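Local coordinates for 5-carboxymethyl-2-hydroxymuconate delta-isomerase (Mycobacterium smegmatis, PDB 4PFZ), which probably acts as a metal-dependent isomerase or acylpyruvate-type hydrolase of the fumarylacetoacetate hydrolase family, at residues 150-154 with 155-159; 203-206 with 207-210. All coordinates share one frame; numbering follows the deposited sequence.

Contact 1 (150-154 with 155-159) and contact 2 (203-206 with 207-210) are both local: the first rounds the turn between helix 146-152 and the short helix 156-159, the second joins two successive turns of helix 203-213. Within one chain they stay apart, with centres about 24 Å from each other and nearest atoms about 11 Å. The dimer relates them more closely, because Arg157 of contact 1 packs against Trp209 of the second subunit, and Trp209 of contact 2 correspondingly against the neighbour's Arg157. Both lie in the fumarylacetoacetate hydrolase region, a family whose members generally use a metal ion, but no metal or substrate site is defined among these residues.

Contact 1. Residues 150-154 with 155-159; sequences RKDGQ and WMRAK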
ATOM      1  N   ARG B 150      16.095 -10.127  -5.066  1.00 31.78           N
ATOM      2  CA  ARG B 150      17.279  -9.938  -5.897  1.00 35.69           C
ATOM      3  C   ARG B 150      16.937  -9.802  -7.384  1.00 38.72           C
ATOM      4  O   ARG B 150      17.573  -9.032  -8.106  1.00 27.67           O
ATOM      5  CB  ARG B 150      18.258 -11.088  -5.689  1.00 35.82           C
ATOM      6  CG  ARG B 150      19.539 -10.664  -4.980  1.00 43.16           C
ATOM      7  CD  ARG B 150      20.507 -11.825  -4.812  1.00 50.54           C
ATOM      8  NE  ARG B 150      20.378 -12.456  -3.502  1.00 57.90           N
ATOM      9  CZ  ARG B 150      19.573 -13.480  -3.238  1.00 55.91           C
ATOM     10  NH1 ARG B 150      19.519 -13.983  -2.011  1.00 53.11           N
ATOM     11  NH2 ARG B 150      18.818 -13.999  -4.202  1.00 52.78           N
ATOM     12  N   LYS B 151      15.934 -10.550  -7.832  1.00 36.44           N
ATOM     13  CA  LYS B 151      15.519 -10.528  -9.228  1.00 26.42           C
ATOM     14  C   LYS B 151      14.849  -9.206  -9.610  1.00 27.63           C
ATOM     15  O   LYS B 151      15.091  -8.665 -10.690  1.00 25.79           O
ATOM     16  CB  LYS B 151      14.560 -11.687  -9.511  1.00 37.79           C
ATOM     17  CG  LYS B 151      13.917 -11.655 -10.899  1.00 36.27           C
ATOM     18  CD  LYS B 151      12.931 -12.813 -11.071  1.00 40.86           C
ATOM     19  CE  LYS B 151      12.126 -12.695 -12.360  1.00 42.56           C
ATOM     20  NZ  LYS B 151      12.980 -12.926 -13.569  1.00 43.69           N
ATOM     21  N   ASP B 152      13.995  -8.708  -8.719  1.00 23.29           N
ATOM     22  CA  ASP B 152      13.128  -7.566  -9.013  1.00 21.92           C
ATOM     23  C   ASP B 152      13.799  -6.218  -8.814  1.00 32.32           C
ATOM     24  O   ASP B 152      13.427  -5.238  -9.464  1.00 30.76           O
ATOM     25  CB  ASP B 152      11.878  -7.611  -8.137  1.00 32.81           C
ATOM     26  CG  ASP B 152      10.877  -8.657  -8.579  1.00 37.48           C
ATOM     27  OD1 ASP B 152      11.207  -9.479  -9.458  1.00 30.07           O
ATOM     28  OD2 ASP B 152       9.751  -8.650  -8.034  1.00 41.82           O
ATOM     29  N   GLY B 153      14.766  -6.157  -7.900  1.00 30.10           N
ATOM     30  CA  GLY B 153      15.313  -4.878  -7.470  1.00 32.98           C
ATOM     31  C   GLY B 153      14.400  -4.207  -6.449  1.00 26.43           C
ATOM     32  O   GLY B 153      14.797  -3.968  -5.304  1.00 22.14           O
ATOM     33  N   GLN B 154      13.174  -3.898  -6.865  1.00 20.04           N
ATOM     34  CA  GLN B 154      12.129  -3.464  -5.946  1.00 18.26           C
ATOM     35  C   GLN B 154      11.742  -4.644  -5.051  1.00 25.56           C
ATOM     36  O   GLN B 154      11.577  -5.761  -5.537  1.00 26.01           O
ATOM     37  CB  GLN B 154      10.899  -2.951  -6.697  1.00 20.94           C
ATOM     38  CG  GLN B 154      11.190  -1.771  -7.598  1.00 23.91           C
ATOM     39  CD  GLN B 154      11.856  -0.639  -6.840  1.00 23.26           C
ATOM     40  OE1 GLN B 154      11.219   0.032  -6.034  1.00 20.10           O
ATOM     41  NE2 GLN B 154      13.141  -0.416  -7.105  1.00 23.45           N
ATOM     42  N   TRP B 155      11.595  -4.391  -3.756  1.00 19.73           N
ATOM     43  CA  TRP B 155      11.361  -5.464  -2.780  1.00 17.07           C
ATOM     44  C   TRP B 155       9.890  -5.804  -2.581  1.00 16.64           C
ATOM     45  O   TRP B 155       9.562  -6.756  -1.863  1.00 18.16           O
ATOM     46  CB  TRP B 155      11.946  -5.079  -1.428  1.00 21.79           C
ATOM     47  CG  TRP B 155      13.394  -4.692  -1.462  1.00 25.07           C
ATOM     48  CD1 TRP B 155      14.316  -5.023  -2.406  1.00 26.56           C
ATOM     49  CD2 TRP B 155      14.075  -3.889  -0.498  1.00 26.06           C
ATOM     50  NE1 TRP B 155      15.539  -4.473  -2.087  1.00 25.50           N
ATOM     51  CE2 TRP B 155      15.412  -3.772  -0.917  1.00 27.17           C
ATOM     52  CE3 TRP B 155      13.677  -3.248   0.679  1.00 30.73           C
ATOM     53  CZ2 TRP B 155      16.354  -3.042  -0.203  1.00 28.04           C
ATOM     54  CZ3 TRP B 155      14.615  -2.524   1.384  1.00 30.53           C
ATOM     55  CH2 TRP B 155      15.937  -2.428   0.941  1.00 31.08           C
ATOM     56  N   MET B 156       9.009  -5.022  -3.196  1.00 14.97           N
ATOM     57  CA  MET B 156       7.578  -5.120  -2.935  1.00 14.13           C
ATOM     58  C   MET B 156       7.042  -6.547  -3.167  1.00 15.85           C
ATOM     59  O   MET B 156       6.400  -7.096  -2.280  1.00 18.95           O
ATOM     60  CB  MET B 156       6.795  -4.121  -3.801  1.00 13.71           C
ATOM     61  CG  MET B 156       5.350  -3.899  -3.328  1.00 19.45           C
ATOM     62  SD  MET B 156       4.198  -5.214  -3.811  1.00 22.38           S
ATOM     63  CE  MET B 156       3.854  -4.734  -5.493  1.00 21.73           C
ATOM     64  N   ARG B 157       7.279  -7.127  -4.343  1.00 14.59           N
ATOM     65  CA  ARG B 157       6.744  -8.471  -4.631  0.83 14.90           C
ATOM     66  C   ARG B 157       7.230  -9.460  -3.587  1.00 20.23           C
ATOM     67  O   ARG B 157       6.432 -10.217  -3.004  1.00 18.56           O
ATOM     68  CB  ARG B 157       7.129  -8.974  -6.028  0.83 15.84           C
ATOM     69  CG  ARG B 157       6.692 -10.422  -6.241  0.83 19.94           C
ATOM     70  CD  ARG B 157       6.769 -10.859  -7.703  0.83 17.37           C
ATOM     71  NE  ARG B 157       8.140 -10.986  -8.191  0.83 18.67           N
ATOM     72  CZ  ARG B 157       8.713 -12.136  -8.528  0.83 24.13           C
ATOM     73  NH1 ARG B 157       9.965 -12.149  -8.973  0.83 27.54           N
ATOM     74  NH2 ARG B 157       8.040 -13.274  -8.418  0.83 24.25           N
ATOM     75  N   ALA B 158       8.532  -9.431  -3.337  1.00 16.29           N
ATOM     76  CA  ALA B 158       9.153 -10.355  -2.389  1.00 18.08           C
ATOM     77  C   ALA B 158       8.498 -10.300  -1.012  1.00 16.29           C
ATOM     78  O   ALA B 158       8.491 -11.302  -0.291  1.00 20.01           O
ATOM     79  CB  ALA B 158      10.612 -10.063  -2.268  1.00 18.05           C
ATOM     80  N   LYS B 159       7.984  -9.131  -0.632  1.00 15.30           N
ATOM     81  CA  LYS B 159       7.467  -8.941   0.708  1.00 16.21           C
ATOM     82  C   LYS B 159       5.958  -8.781   0.710  1.00 15.23           C
ATOM     83  O   LYS B 159       5.367  -8.518   1.762  1.00 15.47           O
ATOM     84  CB  LYS B 159       8.128  -7.721   1.354  1.00 21.10           C
ATOM     85  CG  LYS B 159       9.634  -7.849   1.535  1.00 21.93           C
ATOM     86  CD  LYS B 159      10.238  -6.510   1.881  1.00 21.94           C
ATOM     87  CE  LYS B 159      11.708  -6.593   2.248  1.00 22.95           C
ATOM     88  NZ  LYS B 159      11.918  -7.269   3.556  1.00 23.61           N
TER
HETATM   89  O   HOH W   1      10.580  -8.102  -5.008  1.00 17.83           O
HETATM   90  O   HOH W   2       8.513  -6.041  -6.756  1.00 19.14           O
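Lys151 runs its methylene chain past the edge of the Arg157 guanidinium, with Lys151 CD 3.7 Å from Arg157 NH1. Lys151 NZ, 5.6 Å from Arg157 NH1, has a weak, long ion pair with Asp81 of the second subunit. Asp152 carries the contact. In the conformer given for Arg157, Asp152 OD2 accepts from Arg157 NE at 2.8 Å and Asp152 OD1 from Arg157 NH1 at 3.0 Å, a side-on, two-nitrogen salt bridge with nearly straight bonds. Both oxygens are met on their syn sides, and the carboxylate and guanidinium planes are 33° apart. The Arg157 chain leaves CB nearly extended and bends at chi3 (70°), which brings NE back to Asp152 OD2. In this conformer two bonds would restrict the guanidinium's rotation. Waters 1 and 2 each lie 3.2 Å from Asp152 OD2; water 1 accepts from Ala158 N and is also 2.6 Å from Gln154 O, to which it donates, while water 2 accepts from Arg157 N, so the buried aspartate reaches the first turn of helix 156-159 through solvent as well. Gly153 ends helix 146-152, its positive phi (80°) suiting glycine, and a tight connection leads into the short, weakly bonded helix 156-159. Gly153 O lies 3.1 Å from Trp155 CD1 and accepts from Gln154 NE2 of the second subunit. Gln154 turns its amide away from Trp155 of its own chain, and its OE1 accepts from Trp155 N of the second subunit, a reciprocal pairing across the dimer.

Contact 2. Residues 203-206 with 207-210; sequences IGRL and VEWT
Arg205 and Glu208, three residues apart on helix 203-213, join in a salt bridge: Arg205 NH1 donates to Glu208 OE2 at 2.7 Å. The bond is bent (131° at the hydrogen) and meets OE2 on its anti side, with the guanidinium and carboxylate planes almost perpendicular, 88° apart. The arginine chain bends at chi2 (56°), carrying its end along the helix toward Glu208 and Trp209, while the glutamate stays extended. Both groups have further partners. Glu208 OE1 accepts from the backbone N of Ala127, and Arg205 NH2 has a weak, long ion pair with Asp81. Long, flexible residues suit this partly exposed side, where one charge can serve two partners.

Trp209 adds its six-membered ring to the same cluster: Trp209 CE3 lies over one face of the Arg205 guanidinium, 3.6 Å from Arg205 NH2, with the two planes steeply inclined to each other.

Beneath these side chains the backbone is satisfied in regular alpha-helical fashion. Val207, Glu208 and Trp209 donate their N-H groups to the carbonyls of Ile203, Gly204 and Arg205. Leu206 O has two donors from one residue: Thr210 N at 2.9 Å and Thr210 OG1 at 2.8 Å, arriving from opposite faces of the carbonyl plane. The threonine hydroxyl sits beside its own backbone N, facing back down the helix, and a buried polar group thereby finds an acceptor without leaving the helix.

The branched aliphatic side chains of Ile203 and Val207 face two strands, packing on Ile134 of strand 134-145 and Ile116 of strand 108-118. Trp209 and Thr210 both rest on Ile84 of strand 84-87.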
ATOM      1  N   ILE B 203      12.173   5.494  16.806  1.00 26.48           N
ATOM      2  CA  ILE B 203      10.741   5.512  16.522  0.53 30.05           C
ATOM      3  C   ILE B 203      10.274   6.867  16.004  1.00 27.75           C
ATOM      4  O   ILE B 203       9.504   6.958  15.030  1.00 27.63           O
ATOM      5  CB  ILE B 203       9.935   5.138  17.779  0.53 29.84           C
ATOM      6  CG1 ILE B 203      10.260   3.705  18.196  0.53 33.09           C
ATOM      7  CG2 ILE B 203       8.450   5.308  17.545  0.53 27.40           C
ATOM      8  CD1 ILE B 203      10.196   2.720  17.062  0.53 29.92           C
ATOM      9  N   GLY B 204      10.742   7.929  16.649  1.00 29.61           N
ATOM     10  CA  GLY B 204      10.350   9.269  16.264  1.00 27.29           C
ATOM     11  C   GLY B 204      10.894   9.677  14.914  1.00 26.89           C
ATOM     12  O   GLY B 204      10.195  10.339  14.142  1.00 29.28           O
ATOM     13  N   ARG B 205      12.132   9.280  14.625  1.00 28.22           N
ATOM     14  CA  ARG B 205      12.752   9.574  13.334  1.00 31.88           C
ATOM     15  C   ARG B 205      11.998   8.874  12.218  1.00 27.16           C
ATOM     16  O   ARG B 205      11.771   9.448  11.157  1.00 24.68           O
ATOM     17  CB  ARG B 205      14.221   9.145  13.315  1.00 43.69           C
ATOM     18  CG  ARG B 205      14.896   9.266  11.944  1.00 48.49           C
ATOM     19  CD  ARG B 205      14.776  10.684  11.391  1.00 50.60           C
ATOM     20  NE  ARG B 205      15.693  10.928  10.280  1.00 52.67           N
ATOM     21  CZ  ARG B 205      15.549  11.911   9.396  1.00 55.49           C
ATOM     22  NH1 ARG B 205      14.513  12.739   9.480  1.00 57.72           N
ATOM     23  NH2 ARG B 205      16.435  12.061   8.418  1.00 54.97           N
ATOM     24  N   LEU B 206      11.597   7.632  12.459  1.00 28.75           N
ATOM     25  CA  LEU B 206      10.865   6.881  11.444  1.00 27.72           C
ATOM     26  C   LEU B 206       9.505   7.509  11.156  1.00 29.17           C
ATOM     27  O   LEU B 206       9.096   7.609  10.000  1.00 23.79           O
ATOM     28  CB  LEU B 206      10.691   5.416  11.868  1.00 25.86           C
ATOM     29  CG  LEU B 206      11.954   4.553  11.782  1.00 26.43           C
ATOM     30  CD1 LEU B 206      11.699   3.139  12.305  1.00 26.50           C
ATOM     31  CD2 LEU B 206      12.488   4.503  10.355  1.00 29.42           C
ATOM     32  N   VAL B 207       8.804   7.927  12.206  1.00 26.24           N
ATOM     33  CA  VAL B 207       7.502   8.571  12.049  1.00 31.49           C
ATOM     34  C   VAL B 207       7.663   9.937  11.385  1.00 28.64           C
ATOM     35  O   VAL B 207       6.849  10.336  10.553  1.00 24.69           O
ATOM     36  CB  VAL B 207       6.782   8.729  13.410  1.00 31.23           C
ATOM     37  CG1 VAL B 207       5.492   9.512  13.243  1.00 28.44           C
ATOM     38  CG2 VAL B 207       6.486   7.356  13.995  1.00 32.39           C
ATOM     39  N   GLU B 208       8.714  10.651  11.762  1.00 24.69           N
ATOM     40  CA  GLU B 208       9.042  11.914  11.100  1.00 26.37           C
ATOM     41  C   GLU B 208       9.332  11.726   9.603  1.00 23.51           C
ATOM     42  O   GLU B 208       8.803  12.452   8.767  1.00 29.15           O
ATOM     43  CB  GLU B 208      10.234  12.569  11.782  1.00 33.04           C
ATOM     44  CG  GLU B 208      10.679  13.865  11.131  1.00 34.18           C
ATOM     45  CD  GLU B 208      11.938  14.405  11.769  1.00 40.06           C
ATOM     46  OE1 GLU B 208      11.819  15.313  12.621  1.00 35.05           O
ATOM     47  OE2 GLU B 208      13.037  13.908  11.433  1.00 39.83           O
ATOM     48  N   TRP B 209      10.180  10.757   9.274  1.00 24.76           N
ATOM     49  CA  TRP B 209      10.548  10.497   7.884  1.00 28.92           C
ATOM     50  C   TRP B 209       9.337  10.083   7.061  1.00 27.60           C
ATOM     51  O   TRP B 209       9.144  10.553   5.938  1.00 26.83           O
ATOM     52  CB  TRP B 209      11.625   9.411   7.806  1.00 26.77           C
ATOM     53  CG  TRP B 209      12.152   9.168   6.414  1.00 28.82           C
ATOM     54  CD1 TRP B 209      11.784   8.167   5.555  1.00 27.25           C
ATOM     55  CD2 TRP B 209      13.140   9.944   5.725  1.00 28.50           C
ATOM     56  NE1 TRP B 209      12.490   8.272   4.378  1.00 28.19           N
ATOM     57  CE2 TRP B 209      13.331   9.353   4.462  1.00 28.98           C
ATOM     58  CE3 TRP B 209      13.886  11.076   6.059  1.00 29.03           C
ATOM     59  CZ2 TRP B 209      14.231   9.868   3.522  1.00 33.04           C
ATOM     60  CZ3 TRP B 209      14.781  11.582   5.126  1.00 32.59           C
ATOM     61  CH2 TRP B 209      14.943  10.978   3.874  1.00 35.97           C
ATOM     62  N   THR B 210       8.510   9.215   7.637  1.00 23.40           N
ATOM     63  CA  THR B 210       7.395   8.634   6.910  1.00 30.67           C
ATOM     64  C   THR B 210       6.249   9.618   6.733  1.00 18.01           C
ATOM     65  O   THR B 210       5.677   9.714   5.645  1.00 21.55           O
ATOM     66  CB  THR B 210       6.869   7.370   7.604  1.00 23.17           C
ATOM     67  OG1 THR B 210       7.950   6.440   7.751  1.00 23.56           O
ATOM     68  CG2 THR B 210       5.752   6.716   6.757  1.00 16.99           C
TER